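Local coordinates for serine hydrolase CCSP0084 (Cycloclasticus sp. P1, PDB 4I3F), which probably hydrolyses carbon-carbon bonds of meta-cleavage products, and probably esters too, as a serine hydrolase of the alpha/beta hydrolase fold, at residues L67-L70 with A71-Y74; E159-T162 with K163-F167. One frame throughout, in Å; residues are numbered along the deposited sequence. Where two conformers were deposited one is given.

Interaction 1. Residues L67-L70 with A71-Y74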
loop_
_atom_site.group_PDB
_atom_site.type_symbol
_atom_site.label_atom_id
_atom_site.label_comp_id
_atom_site.label_asym_id
_atom_site.label_seq_id
_atom_site.Cartn_x
_atom_site.Cartn_y
_atom_site.Cartn_z
ATOM N N LEU A 67 0.529 -2.741 12.966
ATOM C CA LEU A 67 0.528 -1.550 13.823
ATOM C C LEU A 67 0.860 -1.818 15.295
ATOM O O LEU A 67 1.761 -1.177 15.832
ATOM C CB LEU A 67 -0.789 -0.766 13.705
ATOM C CG LEU A 67 -1.074 0.003 12.420
ATOM C CD1 LEU A 67 -2.429 0.666 12.522
ATOM C CD2 LEU A 67 -0.003 1.032 12.137
ATOM N N PRO A 68 0.140 -2.751 15.954
ATOM C CA PRO A 68 0.444 -2.978 17.373
ATOM C C PRO A 68 1.856 -3.484 17.573
ATOM O O PRO A 68 2.494 -3.140 18.570
ATOM C CB PRO A 68 -0.539 -4.087 17.777
ATOM C CG PRO A 68 -1.629 -4.021 16.792
ATOM C CD PRO A 68 -0.972 -3.615 15.506
ATOM N N PHE A 69 2.336 -4.294 16.635
ATOM C CA PHE A 69 3.668 -4.865 16.754
ATOM C C PHE A 69 4.733 -3.787 16.614
ATOM O O PHE A 69 5.622 -3.673 17.464
ATOM C CB PHE A 69 3.883 -5.955 15.703
ATOM C CG PHE A 69 5.234 -6.600 15.780
ATOM C CD1 PHE A 69 5.517 -7.533 16.765
ATOM C CD2 PHE A 69 6.230 -6.262 14.879
ATOM C CE1 PHE A 69 6.765 -8.122 16.845
ATOM C CE2 PHE A 69 7.478 -6.851 14.956
ATOM C CZ PHE A 69 7.744 -7.782 15.931
ATOM N N LEU A 70 4.643 -3.004 15.542
ATOM C CA LEU A 70 5.639 -1.972 15.266
ATOM C C LEU A 70 5.575 -0.844 16.296
ATOM O O LEU A 70 6.593 -0.232 16.625
ATOM C CB LEU A 70 5.478 -1.428 13.852
ATOM C CG LEU A 70 5.766 -2.416 12.722
ATOM C CD1 LEU A 70 5.280 -1.848 11.401
ATOM C CD2 LEU A 70 7.250 -2.697 12.642
ATOM N N ALA A 71 4.381 -0.590 16.826
ATOM C CA ALA A 71 4.205 0.491 17.795
ATOM C C ALA A 71 4.944 0.289 19.114
ATOM O O ALA A 71 5.066 1.233 19.893
ATOM C CB ALA A 71 2.736 0.763 18.048
ATOM N N GLU A 72 5.421 -0.925 19.391
ATOM C CA GLU A 72 6.224 -1.181 20.584
ATOM C C GLU A 72 7.517 -0.369 20.542
ATOM O O GLU A 72 8.122 -0.087 21.572
ATOM C CB GLU A 72 6.576 -2.669 20.694
ATOM C CG GLU A 72 5.388 -3.617 20.844
ATOM C CD GLU A 72 5.812 -5.078 20.821
ATOM O OE1 GLU A 72 7.030 -5.343 20.726
ATOM O OE2 GLU A 72 4.931 -5.962 20.896
ATOM N N ASN A 73 7.947 -0.009 19.336
ATOM C CA ASN A 73 9.223 0.673 19.176
ATOM C C ASN A 73 9.189 1.855 18.213
ATOM O O ASN A 73 10.130 2.658 18.169
ATOM C CB ASN A 73 10.299 -0.341 18.756
ATOM C CG ASN A 73 10.489 -1.447 19.789
ATOM O OD1 ASN A 73 9.934 -2.541 19.661
ATOM N ND2 ASN A 73 11.264 -1.160 20.826
ATOM N N TYR A 74 8.107 1.977 17.450
ATOM C CA TYR A 74 8.013 3.019 16.430
ATOM C C TYR A 74 6.703 3.787 16.486
ATOM O O TYR A 74 5.663 3.231 16.848
ATOM C CB TYR A 74 8.168 2.418 15.026
ATOM C CG TYR A 74 9.556 1.891 14.759
ATOM C CD1 TYR A 74 10.564 2.736 14.304
ATOM C CD2 TYR A 74 9.866 0.550 14.981
ATOM C CE1 TYR A 74 11.832 2.264 14.071
ATOM C CE2 TYR A 74 11.133 0.072 14.760
ATOM C CZ TYR A 74 12.110 0.935 14.302
ATOM O OH TYR A 74 13.377 0.460 14.076
HETATM O O HOH W 1 7.910 -4.218 18.138
#
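Leu70 O takes two backbone N-H groups from the loop that follows its helix, Asn73 N at 3.0 Å and Tyr74 N at 2.8 Å. This is the C-terminal end of helix 66-70 in an alpha/beta hydrolase fold, where the chain leads into strand 75-79. The two donors share one oxygen from different directions: Tyr74 N lies in the carbonyl plane, whereas Asn73 N sits above that plane yet makes the straighter N-H...O angle, 164° against 137°. Nearly one turn earlier Ala71 N bonds to Leu67 O at 2.9 Å in the ordinary i to i+4 way. Ala71 CB rests against the same oxygen. Glu72 N makes a weak bond to Phe69 O, and the Glu72 chain, extended beyond CG, passes alongside that oxygen, CG lying 3.4 Å from Phe69 O. With Glu72 CG beside its own backbone N (chi1 -62°), the carboxylate is carried to the Phe69 side, where a water sits 3.0 Å from Glu72 OE1 and over the centre of the Phe69 ring; its very short approach to Phe69 O is doubtful. Beyond this shell, Leu67 and Leu70 pack inward on Leu49 and Cys76 of the central sheet, Leu70 reaching Ile47 as well. On another side Phe69 rests on Asn290 and Asn291 of helix 286-298, whose Phe297 meets the Tyr74 ring while Asp298 OD1 hydrogen-bonds Tyr74 OH. The ring thus held places its edge at the carbonyl oxygen that accepts both hydrogen bonds, with Leu70 O in the ring plane, 3.7 Å from Tyr74 CD2.

Interaction 2. Residues E159-T162 with K163-F167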
loop_
_atom_site.group_PDB
_atom_site.type_symbol
_atom_site.label_atom_id
_atom_site.label_comp_id
_atom_site.label_asym_id
_atom_site.label_seq_id
_atom_site.Cartn_x
_atom_site.Cartn_y
_atom_site.Cartn_z
ATOM N N GLU A 159 -4.555 -11.386 -14.215
ATOM C CA GLU A 159 -5.967 -11.680 -13.994
ATOM C C GLU A 159 -6.422 -10.990 -12.712
ATOM O O GLU A 159 -7.485 -10.359 -12.666
ATOM C CB GLU A 159 -6.183 -13.195 -13.884
ATOM C CG GLU A 159 -7.642 -13.611 -13.647
ATOM C CD GLU A 159 -7.842 -15.113 -13.674
ATOM O OE1 GLU A 159 -9.013 -15.555 -13.697
ATOM O OE2 GLU A 159 -6.834 -15.855 -13.685
ATOM N N GLY A 160 -5.594 -11.095 -11.680
ATOM C CA GLY A 160 -5.904 -10.523 -10.382
ATOM C C GLY A 160 -6.043 -9.015 -10.395
ATOM O O GLY A 160 -7.035 -8.472 -9.892
ATOM N N LEU A 161 -5.063 -8.321 -10.970
ATOM C CA LEU A 161 -5.106 -6.870 -10.924
ATOM C C LEU A 161 -6.235 -6.345 -11.793
ATOM O O LEU A 161 -6.843 -5.324 -11.476
ATOM C CB LEU A 161 -3.758 -6.250 -11.304
ATOM C CG LEU A 161 -3.592 -4.787 -10.867
ATOM C CD1 LEU A 161 -3.682 -4.629 -9.350
ATOM C CD2 LEU A 161 -2.292 -4.199 -11.389
ATOM N N THR A 162 -6.529 -7.055 -12.877
ATOM C CA THR A 162 -7.626 -6.663 -13.749
ATOM C C THR A 162 -8.957 -6.784 -13.014
ATOM O O THR A 162 -9.784 -5.864 -13.054
ATOM C CB THR A 162 -7.657 -7.498 -15.024
ATOM O OG1 THR A 162 -6.447 -7.268 -15.762
ATOM C CG2 THR A 162 -8.852 -7.108 -15.888
ATOM N N LYS A 163 -9.165 -7.913 -12.339
ATOM C CA LYS A 163 -10.431 -8.131 -11.639
ATOM C C LYS A 163 -10.569 -7.184 -10.449
ATOM O O LYS A 163 -11.689 -6.804 -10.073
ATOM C CB LYS A 163 -10.583 -9.597 -11.214
ATOM C CG LYS A 163 -11.029 -10.504 -12.369
ATOM C CD LYS A 163 -10.853 -11.996 -12.066
ATOM C CE LYS A 163 -11.355 -12.836 -13.241
ATOM N NZ LYS A 163 -11.209 -14.307 -13.011
ATOM N N GLY A 164 -9.440 -6.801 -9.865
ATOM C CA GLY A 164 -9.432 -5.850 -8.763
ATOM C C GLY A 164 -9.726 -4.419 -9.192
ATOM O O GLY A 164 -10.690 -3.800 -8.728
ATOM N N TRP A 165 -8.899 -3.888 -10.087
ATOM C CA TRP A 165 -9.027 -2.490 -10.501
ATOM C C TRP A 165 -10.274 -2.238 -11.348
ATOM O O TRP A 165 -10.755 -1.101 -11.431
ATOM C CB TRP A 165 -7.765 -2.029 -11.239
ATOM C CG TRP A 165 -6.594 -1.747 -10.336
ATOM C CD1 TRP A 165 -6.548 -1.867 -8.975
ATOM C CD2 TRP A 165 -5.296 -1.269 -10.739
ATOM N NE1 TRP A 165 -5.297 -1.496 -8.507
ATOM C CE2 TRP A 165 -4.516 -1.125 -9.573
ATOM C CE3 TRP A 165 -4.722 -0.950 -11.976
ATOM C CZ2 TRP A 165 -3.189 -0.682 -9.607
ATOM C CZ3 TRP A 165 -3.398 -0.506 -12.005
ATOM C CH2 TRP A 165 -2.653 -0.378 -10.831
ATOM N N GLU A 166 -10.811 -3.291 -11.961
ATOM C CA GLU A 166 -12.006 -3.148 -12.785
ATOM C C GLU A 166 -13.204 -3.862 -12.157
ATOM O O GLU A 166 -14.156 -4.191 -12.844
ATOM C CB GLU A 166 -11.736 -3.661 -14.209
ATOM C CG GLU A 166 -10.488 -3.034 -14.850
ATOM C CD GLU A 166 -10.266 -3.463 -16.292
ATOM O OE1 GLU A 166 -11.203 -4.013 -16.908
ATOM O OE2 GLU A 166 -9.146 -3.250 -16.808
ATOM N N PHE A 167 -13.134 -4.094 -10.846
ATOM C CA PHE A 167 -14.224 -4.696 -10.076
ATOM C C PHE A 167 -15.593 -4.068 -10.339
ATOM O O PHE A 167 -16.584 -4.772 -10.517
ATOM C CB PHE A 167 -13.896 -4.611 -8.571
ATOM C CG PHE A 167 -15.048 -4.987 -7.665
ATOM C CD1 PHE A 167 -15.319 -6.322 -7.374
ATOM C CD2 PHE A 167 -15.841 -4.005 -7.083
ATOM C CE1 PHE A 167 -16.375 -6.668 -6.540
ATOM C CE2 PHE A 167 -16.895 -4.340 -6.249
ATOM C CZ PHE A 167 -17.164 -5.671 -5.972
#
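Lys163 runs back along Glu159 one helical turn earlier, the two side chains side by side and pointing the same way. Lys163 CB and CG pass Glu159 O, at 3.5 Å from CB; CD lies between that carbonyl and Glu159 CG, CE reaches Glu159 CG and OE1, and NZ closes a salt bridge to Glu159 OE1 at 2.6 Å. The chain is extended from CG onward, and the ammonium meets the carboxylate on the anti lone pair of OE1, away from the other oxygen. Lys163 N also donates to Glu159 O, the first of four successive i to i+4 bonds that end with Glu166 N on Thr162 O. These bonds make up the short helix 159-165, beside helices 173-182 and 222-229, consistent with the cap inserted between strands 142-148 and 243-248 in MCP hydrolases; Tyr178 touches both members of the salt bridge. On a different face Leu161, its CG turned away from the backbone N (chi1 -162°), lays CD1 over the Trp165 indole, 3.7 Å from the centroid of the five-membered ring and 17° off its normal, a CH-pi contact. Leu161 CD2 spreads over the benzene half, 3.9 Å from Trp165 CH2. Phe218 stacks on the indole, and Ser53 OG bonds NE1. Replacing Trp165 by alanine is likely to leave the Leu161 methyls and Phe218 without their aromatic partner, and Ser53 OG without its NE1 mate. Thr162 CG2 lies 3.9 Å from Glu166 CD, whose OE2 bonds Thr222 OG1; Thr162 OG1 turns back to Thr158 O.

How the interactions relate
Interactions 1 and 2 lie on opposite sides of the chain's centre, their own centres 32 Å apart and their nearest atoms about 21 Å apart, so they are not in contact. Residues 67-74 lie toward the outside of the fold, where a helix end leads into a strand of the central sheet; residues 159-167 come later in the chain, among the helices following strand 142-148. The Leu161 side chain of interaction 2 approaches but does not contact Gly123, Ser125 and Gly127, which fit a nucleophile elbow and so probably mark the catalytic region. The side chain of Ala71 in interaction 1 is about 13 Å from a bound di(hydroxyethyl)ether.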